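Local coordinates for protein-S-isoprenylcysteine O-methyltransferase (Tribolium castaneum, PDB 5V7P) that methylates the carboxyl group of isoprenylated C-terminal cysteines in proteins, using S-adenosyl-L-methionine as methyl donor in the endoplasmic reticulum membrane, at residues 87-95 / 138-146; 12-21 / 65-76. One frame throughout, in Å; residues are numbered along the deposited sequence.

Contact 1: residues 87-95 / 138-146; sequences PNIQIFGGY and SWVEFFIET. With D10 (decane), chain J; MPG ([(Z)-octadec-9-enyl] (2R)-2,3-bis(oxidanyl)propanoate), chain S; MPG ([(Z)-octadec-9-enyl] (2R)-2,3-bis(oxidanyl)propanoate), chain B; D10 (decane), chain I.
An aromatic cluster between two antiparallel membrane helices, built from Phe92 and Tyr95 of 87-95 and Trp139, Phe142 and Phe143 of 138-146, fills the gap where the axes of the short segments come within 11.4 Å, at 162°. Phe92 is its hub. With CG anti to the backbone N (chi1 -159°), its ring points toward the other helix and meets all three aromatics there. Phe143 brings its edge over one face of Phe92, CE2 lying 3.7 Å from CE1 of Phe92. The rim of Phe92 in turn points at the face of Trp139 in an offset edge-to-face pair, CZ to CD1 of Trp139 3.8 Å. Phe142 meets Phe92 obliquely, its ring plane turned 44° from that of Phe92, and rests its CE1 against CB of Ile91. The two ends of the contact are polar. At what is probably the lumenal end, Thr146 OG1 donates to the backbone O of Asn88 (2.7 Å). The indole N-H of Trp139 points almost straight and within its own ring plane at the OH of Tyr95, about one helical turn after Phe92, NE1 to OH 2.9 Å. That hydroxyl also hydrogen-bonds O3 of a bound monoolein-like lipid at 2.9 Å. A decane lies over one face of Trp139, its C4 3.6 Å from CZ2, and touches Phe92 as well. The chemistry implies an apolar interface of interlocking rings, in which the buried indole N-H is satisfied by a phenol that can still bind a lipid head group, while alkyl chains lie against the rings.

Contact 2: residues 12-21 / 65-76; sequences SFTGSSLVFF and AIRAAFLGLVLV. With UND (undecane), chain E; MPG ([(Z)-octadec-9-enyl] (2R)-2,3-bis(oxidanyl)propanoate), chain Z.
Helices 12-21 and 65-76 run in the same general direction, their axes 7.2 Å apart at closest and crossing at -39°, with CA atoms of Phe13 and Ala69 separated by 4.6 Å. Phe13 supplies the knob: its side chain sits in a hole formed by Ala68, Leu71, Gly72 and Leu75. Its CG is anti to the backbone N (chi1 176°), which carries the ring alongside the partner helix, where CD1 meets Ala68 O at the ring edge and CZ abuts CD2 of Leu75 at 3.5 Å. Small residues make this closeness possible, as in the glycine- and serine-lined crossings familiar from membrane proteins: Ser12, Ser16 and Ser17 on one transmembrane helix line the crossing with Ala65, Ala68, Ala69 and Gly72 on the other. Gly72 brings bare backbone to the crossing, its CA 3.3 Å from Ser17 OG. Ser17 OG is turned back on its own helix, donating to Phe13 O. Ser16 OG instead crosses the interface to Ala69 O at 2.8 Å, approaching 28° out of the carbonyl plane and from the face opposite Leu73 N, so this helical carbonyl takes two hydrogen bonds. Farther along, Leu73 lays CG over the face of Phe20 in a CH-pi contact, 3.7 Å from the ring centroid. Val76 then uses its two branches separately, CG2 against Ser17 O and CG1 against Phe20 O. Outside the pair, Tyr104 of helix 90-113 stacks on Phe13, and Tyr45 of helix 35-56 touches Phe20.

Along the chain the two contacts come in series: contact 2 joins helix 4-29 to helix 59-84 and is complete before contact 1 joins the start of helix 90-113 to helix 129-148. Their centres lie about 22 Å apart and their nearest atoms about 6 Å, without touching. Helices 59-84 and 90-113 follow each other directly in sequence and also meet in space, since Leu75 touches Leu101 and Leu75 O is hydrogen-bonded to Ser97 OG, which also pairs with Gly93 O of contact 1. The two contacts join their helices by different means, small-residue closeness in contact 2 and aromatic filling in contact 1. Both lie away from the annotated S-adenosyl-L-methionine site, within the membrane scaffold.

Contact 1: residues 87-95 / 138-146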
loop_
_atom_site.group_PDB
_atom_site.type_symbol
_atom_site.label_atom_id
_atom_site.label_comp_id
_atom_site.label_asym_id
_atom_site.label_seq_id
_atom_site.Cartn_x
_atom_site.Cartn_y
_atom_site.Cartn_z
ATOM N N PRO A 87 -24.157 -11.065 -18.177
ATOM C CA PRO A 87 -22.778 -11.221 -18.666
ATOM C C PRO A 87 -22.102 -9.893 -18.937
ATOM O O PRO A 87 -20.867 -9.826 -18.948
ATOM C CB PRO A 87 -22.947 -12.045 -19.949
ATOM C CG PRO A 87 -24.346 -11.773 -20.390
ATOM C CD PRO A 87 -25.146 -11.593 -19.135
ATOM N N ASN A 88 -22.883 -8.836 -19.162
ATOM C CA ASN A 88 -22.332 -7.498 -19.322
ATOM C C ASN A 88 -21.608 -7.032 -18.061
ATOM O O ASN A 88 -20.714 -6.181 -18.140
ATOM C CB ASN A 88 -23.470 -6.537 -19.676
ATOM C CG ASN A 88 -22.979 -5.166 -20.060
ATOM O OD1 ASN A 88 -21.908 -5.020 -20.646
ATOM N ND2 ASN A 88 -23.756 -4.145 -19.724
ATOM N N ILE A 89 -21.980 -7.572 -16.903
ATOM C CA ILE A 89 -21.513 -7.055 -15.623
ATOM C C ILE A 89 -20.714 -8.070 -14.816
ATOM O O ILE A 89 -19.919 -7.656 -13.955
ATOM C CB ILE A 89 -22.705 -6.544 -14.783
ATOM C CG1 ILE A 89 -23.649 -5.686 -15.638
ATOM C CG2 ILE A 89 -22.220 -5.760 -13.566
ATOM C CD1 ILE A 89 -23.009 -4.444 -16.235
ATOM N N GLN A 90 -20.881 -9.374 -15.052
ATOM C CA GLN A 90 -20.291 -10.381 -14.173
ATOM C C GLN A 90 -18.808 -10.138 -13.922
ATOM O O GLN A 90 -18.296 -10.480 -12.851
ATOM C CB GLN A 90 -20.499 -11.772 -14.769
ATOM C CG GLN A 90 -21.948 -12.225 -14.761
ATOM C CD GLN A 90 -22.147 -13.553 -15.458
ATOM O OE1 GLN A 90 -21.584 -13.799 -16.524
ATOM N NE2 GLN A 90 -22.950 -14.421 -14.855
ATOM N N ILE A 91 -18.108 -9.548 -14.891
ATOM C CA ILE A 91 -16.681 -9.286 -14.736
ATOM C C ILE A 91 -16.417 -8.477 -13.472
ATOM O O ILE A 91 -15.476 -8.760 -12.718
ATOM C CB ILE A 91 -16.144 -8.564 -15.986
ATOM C CG1 ILE A 91 -16.330 -9.431 -17.235
ATOM C CG2 ILE A 91 -14.692 -8.198 -15.814
ATOM C CD1 ILE A 91 -15.739 -10.820 -17.135
ATOM N N PHE A 92 -17.234 -7.454 -13.223
ATOM C CA PHE A 92 -16.975 -6.565 -12.099
ATOM C C PHE A 92 -17.049 -7.305 -10.771
ATOM O O PHE A 92 -16.352 -6.937 -9.818
ATOM C CB PHE A 92 -17.964 -5.402 -12.122
ATOM C CG PHE A 92 -17.506 -4.206 -11.342
ATOM C CD1 PHE A 92 -16.624 -3.297 -11.901
ATOM C CD2 PHE A 92 -17.954 -3.990 -10.049
ATOM C CE1 PHE A 92 -16.198 -2.196 -11.188
ATOM C CE2 PHE A 92 -17.532 -2.889 -9.331
ATOM C CZ PHE A 92 -16.654 -1.990 -9.900
ATOM N N GLY A 93 -17.873 -8.352 -10.690
ATOM C CA GLY A 93 -17.968 -9.112 -9.455
ATOM C C GLY A 93 -16.662 -9.786 -9.080
ATOM O O GLY A 93 -16.241 -9.743 -7.921
ATOM N N GLY A 94 -16.005 -10.421 -10.052
ATOM C CA GLY A 94 -14.725 -11.052 -9.772
ATOM C C GLY A 94 -13.662 -10.047 -9.376
ATOM O O GLY A 94 -12.803 -10.332 -8.539
ATOM N N TYR A 95 -13.708 -8.854 -9.971
ATOM C CA TYR A 95 -12.774 -7.798 -9.597
ATOM C C TYR A 95 -12.974 -7.380 -8.145
ATOM O O TYR A 95 -12.007 -7.238 -7.388
ATOM C CB TYR A 95 -12.947 -6.606 -10.539
ATOM C CG TYR A 95 -12.464 -5.291 -9.971
ATOM C CD1 TYR A 95 -11.132 -4.921 -10.063
ATOM C CD2 TYR A 95 -13.346 -4.414 -9.349
ATOM C CE1 TYR A 95 -10.688 -3.719 -9.547
ATOM C CE2 TYR A 95 -12.910 -3.209 -8.829
ATOM C CZ TYR A 95 -11.579 -2.866 -8.931
ATOM O OH TYR A 95 -11.132 -1.669 -8.419
ATOM N N SER A 138 -11.243 3.558 -12.832
ATOM C CA SER A 138 -11.384 2.234 -13.428
ATOM C C SER A 138 -12.808 1.714 -13.293
ATOM O O SER A 138 -13.246 0.898 -14.112
ATOM C CB SER A 138 -10.398 1.250 -12.792
ATOM O OG SER A 138 -10.855 0.786 -11.533
ATOM N N TRP A 139 -13.543 2.173 -12.279
ATOM C CA TRP A 139 -14.952 1.814 -12.168
ATOM C C TRP A 139 -15.779 2.520 -13.234
ATOM O O TRP A 139 -16.665 1.910 -13.843
ATOM C CB TRP A 139 -15.484 2.163 -10.779
ATOM C CG TRP A 139 -14.730 1.546 -9.649
ATOM C CD1 TRP A 139 -13.831 0.521 -9.717
ATOM C CD2 TRP A 139 -14.805 1.923 -8.269
ATOM N NE1 TRP A 139 -13.344 0.237 -8.464
ATOM C CE2 TRP A 139 -13.925 1.084 -7.558
ATOM C CE3 TRP A 139 -15.531 2.889 -7.568
ATOM C CZ2 TRP A 139 -13.754 1.182 -6.179
ATOM C CZ3 TRP A 139 -15.360 2.985 -6.199
ATOM C CH2 TRP A 139 -14.478 2.136 -5.520
ATOM N N VAL A 140 -15.512 3.807 -13.469
ATOM C CA VAL A 140 -16.308 4.550 -14.438
ATOM C C VAL A 140 -16.007 4.067 -15.851
ATOM O O VAL A 140 -16.912 3.950 -16.685
ATOM C CB VAL A 140 -16.075 6.067 -14.289
ATOM C CG1 VAL A 140 -16.282 6.502 -12.843
ATOM C CG2 VAL A 140 -14.693 6.466 -14.779
ATOM N N GLU A 141 -14.739 3.767 -16.142
ATOM C CA GLU A 141 -14.406 3.224 -17.455
ATOM C C GLU A 141 -15.183 1.944 -17.716
ATOM O O GLU A 141 -15.797 1.782 -18.778
ATOM C CB GLU A 141 -12.903 2.962 -17.574
ATOM C CG GLU A 141 -12.522 2.378 -18.935
ATOM C CD GLU A 141 -11.058 2.026 -19.066
ATOM O OE1 GLU A 141 -10.275 2.352 -18.152
ATOM O OE2 GLU A 141 -10.693 1.415 -20.090
ATOM N N PHE A 142 -15.166 1.017 -16.757
ATOM C CA PHE A 142 -15.868 -0.246 -16.939
ATOM C C PHE A 142 -17.335 -0.011 -17.278
ATOM O O PHE A 142 -17.836 -0.508 -18.292
ATOM C CB PHE A 142 -15.740 -1.109 -15.683
ATOM C CG PHE A 142 -16.478 -2.419 -15.775
ATOM C CD1 PHE A 142 -15.868 -3.535 -16.323
ATOM C CD2 PHE A 142 -17.784 -2.529 -15.324
ATOM C CE1 PHE A 142 -16.544 -4.738 -16.416
ATOM C CE2 PHE A 142 -18.464 -3.729 -15.414
ATOM C CZ PHE A 142 -17.844 -4.835 -15.960
ATOM N N PHE A 143 -18.034 0.767 -16.450
ATOM C CA PHE A 143 -19.476 0.908 -16.608
ATOM C C PHE A 143 -19.850 1.792 -17.792
ATOM O O PHE A 143 -20.892 1.570 -18.415
ATOM C CB PHE A 143 -20.093 1.447 -15.317
ATOM C CG PHE A 143 -20.137 0.432 -14.215
ATOM C CD1 PHE A 143 -21.058 -0.601 -14.250
ATOM C CD2 PHE A 143 -19.244 0.493 -13.159
ATOM C CE1 PHE A 143 -21.096 -1.547 -13.247
ATOM C CE2 PHE A 143 -19.278 -0.448 -12.152
ATOM C CZ PHE A 143 -20.204 -1.473 -12.197
ATOM N N ILE A 144 -19.027 2.788 -18.123
ATOM C CA ILE A 144 -19.240 3.530 -19.362
ATOM C C ILE A 144 -18.986 2.624 -20.560
ATOM O O ILE A 144 -19.766 2.601 -21.520
ATOM C CB ILE A 144 -18.351 4.789 -19.401
ATOM C CG1 ILE A 144 -18.850 5.809 -18.373
ATOM C CG2 ILE A 144 -18.336 5.406 -20.806
ATOM C CD1 ILE A 144 -18.023 7.089 -18.292
ATOM N N GLU A 145 -17.894 1.857 -20.519
ATOM C CA GLU A 145 -17.581 0.955 -21.622
ATOM C C GLU A 145 -18.576 -0.195 -21.700
ATOM O O GLU A 145 -18.910 -0.658 -22.797
ATOM C CB GLU A 145 -16.160 0.415 -21.477
ATOM C CG GLU A 145 -15.078 1.421 -21.829
ATOM C CD GLU A 145 -13.685 0.893 -21.561
ATOM O OE1 GLU A 145 -13.565 -0.167 -20.912
ATOM O OE2 GLU A 145 -12.709 1.537 -21.998
ATOM N N THR A 146 -19.051 -0.680 -20.550
ATOM C CA THR A 146 -20.018 -1.770 -20.564
ATOM C C THR A 146 -21.384 -1.304 -21.050
ATOM O O THR A 146 -22.165 -2.120 -21.551
ATOM C CB THR A 146 -20.128 -2.404 -19.172
ATOM O OG1 THR A 146 -20.364 -3.810 -19.311
ATOM C CG2 THR A 146 -21.257 -1.785 -18.342
HETATM C C1 D10 J . -18.566 -0.167 -7.040
HETATM C C2 D10 J . -17.823 -0.272 -5.709
HETATM C C3 D10 J . -16.626 -1.212 -5.846
HETATM C C4 D10 J . -15.885 -1.264 -4.511
HETATM C C5 D10 J . -14.663 -2.172 -4.621
HETATM C C6 D10 J . -13.886 -2.114 -3.307
HETATM C C7 D10 J . -12.700 -3.074 -3.363
HETATM C C8 D10 J . -11.722 -2.744 -2.235
HETATM C C9 D10 J . -12.367 -3.058 -0.888
HETATM C C2 MPG S . -18.621 -18.427 -12.424
HETATM C C3 MPG S . -18.074 -17.561 -11.291
HETATM C C4 MPG S . -17.637 -18.440 -10.120
HETATM C C5 MPG S . -16.220 -18.950 -10.361
HETATM C C6 MPG S . -15.213 -17.850 -10.025
HETATM C C7 MPG S . -13.779 -18.351 -10.219
HETATM C C8 MPG S . -13.499 -18.751 -11.668
HETATM C C9 MPG S . -13.765 -17.564 -12.594
HETATM C C10 MPG S . -13.766 -17.687 -13.904
HETATM C C11 MPG S . -13.506 -19.013 -14.615
HETATM C C12 MPG S . -14.838 -19.634 -15.030
HETATM C C13 MPG S . -14.642 -21.124 -15.299
HETATM C C14 MPG S . -13.532 -21.317 -16.332
HETATM O O1 MPG S . -17.996 -16.601 -13.840
HETATM C C1 MPG S . -19.008 -17.539 -13.608
HETATM C CXD MPG S . -17.477 -14.347 -14.881
HETATM O O2 MPG S . -18.034 -13.490 -15.840
HETATM C C21 MPG S . -16.043 -14.700 -15.271
HETATM O O3 MPG S . -15.901 -14.617 -16.663
HETATM O O4 MPG S . -19.242 -15.777 -15.512
HETATM C CX3 MPG S . -18.318 -15.620 -14.785
HETATM C C2 MPG B . -4.137 2.264 -9.082
HETATM C C3 MPG B . -3.070 1.364 -9.694
HETATM C C4 MPG B . -1.844 1.263 -8.792
HETATM C C5 MPG B . -0.947 0.158 -9.301
HETATM C C6 MPG B . 0.345 0.162 -8.501
HETATM C C7 MPG B . 0.131 -0.183 -7.030
HETATM C C8 MPG B . 1.099 0.672 -6.230
HETATM C C9 MPG B . 1.229 0.090 -4.826
HETATM C C10 MPG B . 0.797 0.699 -3.745
HETATM C C11 MPG B . 0.114 2.067 -3.763
HETATM C C12 MPG B . -0.868 2.152 -2.605
HETATM C C13 MPG B . -0.125 2.208 -1.276
HETATM C C14 MPG B . -1.083 1.768 -0.179
HETATM C C15 MPG B . -0.472 2.045 1.193
HETATM C C16 MPG B . -1.453 2.829 2.061
HETATM O O1 MPG B . -5.728 0.819 -8.076
HETATM C C1 MPG B . -4.689 1.694 -7.776
HETATM C CXD MPG B . -6.672 -1.476 -7.710
HETATM O O2 MPG B . -6.480 -2.628 -8.478
HETATM C C21 MPG B . -7.965 -0.782 -8.163
HETATM O O3 MPG B . -8.433 -1.363 -9.347
HETATM O O4 MPG B . -4.377 -0.973 -7.857
HETATM C CX3 MPG B . -5.482 -0.542 -7.886
HETATM C C3 D10 I . -18.496 5.614 -6.309
HETATM C C4 D10 I . -18.648 5.963 -7.788
HETATM C C5 D10 I . -18.842 4.687 -8.606
HETATM C C6 D10 I . -18.998 5.047 -10.082
HETATM C C7 D10 I . -19.205 3.775 -10.902
HETATM C C8 D10 I . -19.574 4.149 -12.335
#

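Contact 2: residues 12-21 / 65-76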
loop_
_atom_site.group_PDB
_atom_site.type_symbol
_atom_site.label_atom_id
_atom_site.label_comp_id
_atom_site.label_asym_id
_atom_site.label_seq_id
_atom_site.Cartn_x
_atom_site.Cartn_y
_atom_site.Cartn_z
ATOM N N SER A 12 -14.332 -11.574 12.263
ATOM C CA SER A 12 -15.227 -10.612 11.629
ATOM C C SER A 12 -15.321 -10.846 10.126
ATOM O O SER A 12 -16.401 -10.716 9.540
ATOM C CB SER A 12 -14.749 -9.190 11.921
ATOM O OG SER A 12 -14.562 -8.995 13.309
ATOM N N PHE A 13 -14.202 -11.193 9.486
ATOM C CA PHE A 13 -14.199 -11.380 8.039
ATOM C C PHE A 13 -15.050 -12.578 7.636
ATOM O O PHE A 13 -15.902 -12.474 6.746
ATOM C CB PHE A 13 -12.763 -11.546 7.545
ATOM C CG PHE A 13 -12.654 -11.851 6.078
ATOM C CD1 PHE A 13 -12.816 -10.851 5.134
ATOM C CD2 PHE A 13 -12.375 -13.137 5.645
ATOM C CE1 PHE A 13 -12.708 -11.129 3.786
ATOM C CE2 PHE A 13 -12.268 -13.420 4.297
ATOM C CZ PHE A 13 -12.434 -12.416 3.366
ATOM N N THR A 14 -14.832 -13.726 8.282
ATOM C CA THR A 14 -15.595 -14.923 7.942
ATOM C C THR A 14 -17.035 -14.810 8.425
ATOM O O THR A 14 -17.968 -15.196 7.710
ATOM C CB THR A 14 -14.927 -16.164 8.538
ATOM O OG1 THR A 14 -14.871 -16.046 9.965
ATOM C CG2 THR A 14 -13.515 -16.329 7.991
ATOM N N GLY A 15 -17.238 -14.284 9.634
ATOM C CA GLY A 15 -18.592 -14.088 10.125
ATOM C C GLY A 15 -19.411 -13.203 9.206
ATOM O O GLY A 15 -20.546 -13.533 8.851
ATOM N N SER A 16 -18.845 -12.062 8.807
ATOM C CA SER A 16 -19.529 -11.191 7.859
ATOM C C SER A 16 -19.738 -11.897 6.525
ATOM O O SER A 16 -20.799 -11.772 5.906
ATOM C CB SER A 16 -18.734 -9.899 7.666
ATOM O OG SER A 16 -19.353 -9.056 6.709
ATOM N N SER A 17 -18.735 -12.652 6.072
ATOM C CA SER A 17 -18.885 -13.410 4.834
ATOM C C SER A 17 -20.012 -14.427 4.948
ATOM O O SER A 17 -20.770 -14.636 3.993
ATOM C CB SER A 17 -17.570 -14.106 4.485
ATOM O OG SER A 17 -16.575 -13.168 4.113
ATOM N N LEU A 18 -20.140 -15.071 6.109
ATOM C CA LEU A 18 -21.201 -16.056 6.295
ATOM C C LEU A 18 -22.569 -15.388 6.335
ATOM O O LEU A 18 -23.530 -15.896 5.746
ATOM C CB LEU A 18 -20.954 -16.852 7.576
ATOM C CG LEU A 18 -21.873 -18.052 7.819
ATOM C CD1 LEU A 18 -21.580 -19.163 6.822
ATOM C CD2 LEU A 18 -21.732 -18.556 9.249
ATOM N N VAL A 19 -22.673 -14.246 7.018
ATOM C CA VAL A 19 -23.953 -13.548 7.126
ATOM C C VAL A 19 -24.486 -13.205 5.741
ATOM O O VAL A 19 -25.606 -13.579 5.370
ATOM C CB VAL A 19 -23.804 -12.290 8.001
ATOM C CG1 VAL A 19 -25.005 -11.353 7.849
ATOM C CG2 VAL A 19 -23.638 -12.685 9.461
ATOM N N PHE A 20 -23.691 -12.482 4.952
ATOM C CA PHE A 20 -24.161 -12.030 3.650
ATOM C C PHE A 20 -24.217 -13.162 2.634
ATOM O O PHE A 20 -24.970 -13.063 1.659
ATOM C CB PHE A 20 -23.277 -10.887 3.153
ATOM C CG PHE A 20 -23.375 -9.655 3.999
ATOM C CD1 PHE A 20 -24.449 -8.791 3.861
ATOM C CD2 PHE A 20 -22.410 -9.366 4.949
ATOM C CE1 PHE A 20 -24.553 -7.658 4.646
ATOM C CE2 PHE A 20 -22.510 -8.235 5.738
ATOM C CZ PHE A 20 -23.583 -7.379 5.584
ATOM N N PHE A 21 -23.452 -14.236 2.843
ATOM C CA PHE A 21 -23.647 -15.438 2.039
ATOM C C PHE A 21 -25.060 -15.977 2.209
ATOM O O PHE A 21 -25.706 -16.372 1.231
ATOM C CB PHE A 21 -22.618 -16.503 2.420
ATOM C CG PHE A 21 -22.880 -17.844 1.796
ATOM C CD1 PHE A 21 -22.608 -18.067 0.456
ATOM C CD2 PHE A 21 -23.397 -18.884 2.550
ATOM C CE1 PHE A 21 -22.850 -19.300 -0.120
ATOM C CE2 PHE A 21 -23.638 -20.119 1.980
ATOM C CZ PHE A 21 -23.364 -20.327 0.643
ATOM N N ALA A 65 -12.174 -4.759 13.313
ATOM C CA ALA A 65 -13.265 -5.679 13.017
ATOM C C ALA A 65 -14.152 -5.156 11.894
ATOM O O ALA A 65 -14.556 -5.922 11.011
ATOM C CB ALA A 65 -14.089 -5.930 14.279
ATOM N N ILE A 66 -14.469 -3.859 11.907
ATOM C CA ILE A 66 -15.411 -3.336 10.923
ATOM C C ILE A 66 -14.794 -3.339 9.531
ATOM O O ILE A 66 -15.494 -3.554 8.534
ATOM C CB ILE A 66 -15.890 -1.926 11.325
ATOM C CG1 ILE A 66 -17.081 -1.493 10.466
ATOM C CG2 ILE A 66 -14.763 -0.904 11.211
ATOM C CD1 ILE A 66 -18.350 -2.290 10.706
ATOM N N ARG A 67 -13.485 -3.103 9.431
ATOM C CA ARG A 67 -12.829 -3.168 8.129
ATOM C C ARG A 67 -12.803 -4.597 7.603
ATOM O O ARG A 67 -13.072 -4.834 6.419
ATOM C CB ARG A 67 -11.417 -2.595 8.229
ATOM C CG ARG A 67 -11.393 -1.084 8.357
ATOM C CD ARG A 67 -10.030 -0.561 8.768
ATOM N NE ARG A 67 -9.978 0.897 8.709
ATOM C CZ ARG A 67 -10.531 1.708 9.606
ATOM N NH1 ARG A 67 -11.188 1.211 10.647
ATOM N NH2 ARG A 67 -10.430 3.022 9.463
ATOM N N ALA A 68 -12.493 -5.563 8.471
ATOM C CA ALA A 68 -12.512 -6.961 8.058
ATOM C C ALA A 68 -13.913 -7.388 7.642
ATOM O O ALA A 68 -14.087 -8.097 6.644
ATOM C CB ALA A 68 -11.991 -7.850 9.187
ATOM N N ALA A 69 -14.929 -6.962 8.397
ATOM C CA ALA A 69 -16.305 -7.284 8.034
ATOM C C ALA A 69 -16.687 -6.645 6.706
ATOM O O ALA A 69 -17.376 -7.262 5.884
ATOM C CB ALA A 69 -17.258 -6.830 9.140
ATOM N N PHE A 70 -16.253 -5.404 6.480
ATOM C CA PHE A 70 -16.547 -4.737 5.218
ATOM C C PHE A 70 -15.932 -5.490 4.046
ATOM O O PHE A 70 -16.570 -5.650 2.999
ATOM C CB PHE A 70 -16.037 -3.295 5.259
ATOM C CG PHE A 70 -15.988 -2.629 3.913
ATOM C CD1 PHE A 70 -17.140 -2.126 3.331
ATOM C CD2 PHE A 70 -14.790 -2.503 3.232
ATOM C CE1 PHE A 70 -17.097 -1.512 2.093
ATOM C CE2 PHE A 70 -14.740 -1.891 1.994
ATOM C CZ PHE A 70 -15.896 -1.394 1.423
ATOM N N LEU A 71 -14.699 -5.973 4.210
ATOM C CA LEU A 71 -14.048 -6.717 3.137
ATOM C C LEU A 71 -14.728 -8.058 2.892
ATOM O O LEU A 71 -14.791 -8.518 1.745
ATOM C CB LEU A 71 -12.569 -6.916 3.467
ATOM C CG LEU A 71 -11.731 -5.635 3.480
ATOM C CD1 LEU A 71 -10.371 -5.885 4.118
ATOM C CD2 LEU A 71 -11.562 -5.087 2.070
ATOM N N GLY A 72 -15.237 -8.699 3.945
ATOM C CA GLY A 72 -16.043 -9.891 3.743
ATOM C C GLY A 72 -17.318 -9.586 2.985
ATOM O O GLY A 72 -17.752 -10.366 2.134
ATOM N N LEU A 73 -17.932 -8.438 3.280
ATOM C CA LEU A 73 -19.093 -7.992 2.518
ATOM C C LEU A 73 -18.759 -7.897 1.035
ATOM O O LEU A 73 -19.479 -8.435 0.185
ATOM C CB LEU A 73 -19.570 -6.638 3.051
ATOM C CG LEU A 73 -21.072 -6.349 3.016
ATOM C CD1 LEU A 73 -21.342 -4.896 3.385
ATOM C CD2 LEU A 73 -21.662 -6.669 1.665
ATOM N N VAL A 74 -17.653 -7.224 0.710
ATOM C CA VAL A 74 -17.271 -7.038 -0.687
ATOM C C VAL A 74 -16.981 -8.381 -1.345
ATOM O O VAL A 74 -17.328 -8.604 -2.511
ATOM C CB VAL A 74 -16.064 -6.087 -0.778
ATOM C CG1 VAL A 74 -15.578 -5.955 -2.215
ATOM C CG2 VAL A 74 -16.432 -4.720 -0.212
ATOM N N LEU A 75 -16.342 -9.293 -0.614
ATOM C CA LEU A 75 -16.035 -10.609 -1.165
ATOM C C LEU A 75 -17.303 -11.321 -1.626
ATOM O O LEU A 75 -17.413 -11.738 -2.786
ATOM C CB LEU A 75 -15.290 -11.446 -0.124
ATOM C CG LEU A 75 -15.068 -12.922 -0.465
ATOM C CD1 LEU A 75 -14.322 -13.076 -1.784
ATOM C CD2 LEU A 75 -14.314 -13.613 0.657
ATOM N N VAL A 76 -18.276 -11.470 -0.725
ATOM C CA VAL A 76 -19.490 -12.212 -1.056
ATOM C C VAL A 76 -20.271 -11.503 -2.156
ATOM O O VAL A 76 -20.753 -12.136 -3.102
ATOM C CB VAL A 76 -20.345 -12.418 0.208
ATOM C CG1 VAL A 76 -21.748 -12.924 -0.143
ATOM C CG2 VAL A 76 -19.653 -13.395 1.149
HETATM C C1 UND E . -20.750 -17.010 -2.567
HETATM C C2 UND E . -21.993 -16.147 -2.778
HETATM C C3 UND E . -23.173 -17.035 -3.160
HETATM C C4 UND E . -24.367 -16.163 -3.542
HETATM C C5 UND E . -25.471 -17.040 -4.132
HETATM C C6 UND E . -25.207 -17.273 -5.618
HETATM C C7 UND E . -26.083 -18.420 -6.119
HETATM C C8 UND E . -26.169 -18.366 -7.642
HETATM C C9 UND E . -25.819 -19.731 -8.234
HETATM C C10 UND E . -26.091 -19.711 -9.737
HETATM C C11 UND E . -25.285 -20.812 -10.422
HETATM C C2 MPG Z . -31.359 -13.245 7.109
HETATM C C3 MPG Z . -29.859 -13.468 6.933
HETATM C C4 MPG Z . -29.123 -12.966 8.173
HETATM C C5 MPG Z . -29.294 -13.981 9.301
HETATM C C6 MPG Z . -28.139 -13.853 10.289
HETATM C C7 MPG Z . -27.558 -15.237 10.566
HETATM C C8 MPG Z . -26.816 -15.738 9.328
HETATM C C9 MPG Z . -26.302 -17.153 9.584
HETATM C C10 MPG Z . -25.204 -17.346 10.286
HETATM C C11 MPG Z . -24.433 -16.156 10.853
HETATM O O1 MPG Z . -32.567 -13.266 5.053
HETATM C C1 MPG Z . -31.887 -12.423 5.936
HETATM C CXD MPG Z . -34.200 -11.439 4.414
HETATM O O2 MPG Z . -35.589 -11.270 4.389
HETATM C C21 MPG Z . -33.631 -11.134 3.030
HETATM O O3 MPG Z . -32.565 -11.999 2.749
HETATM O O4 MPG Z . -34.764 -13.673 4.898
HETATM C CX3 MPG Z . -33.888 -12.880 4.804
#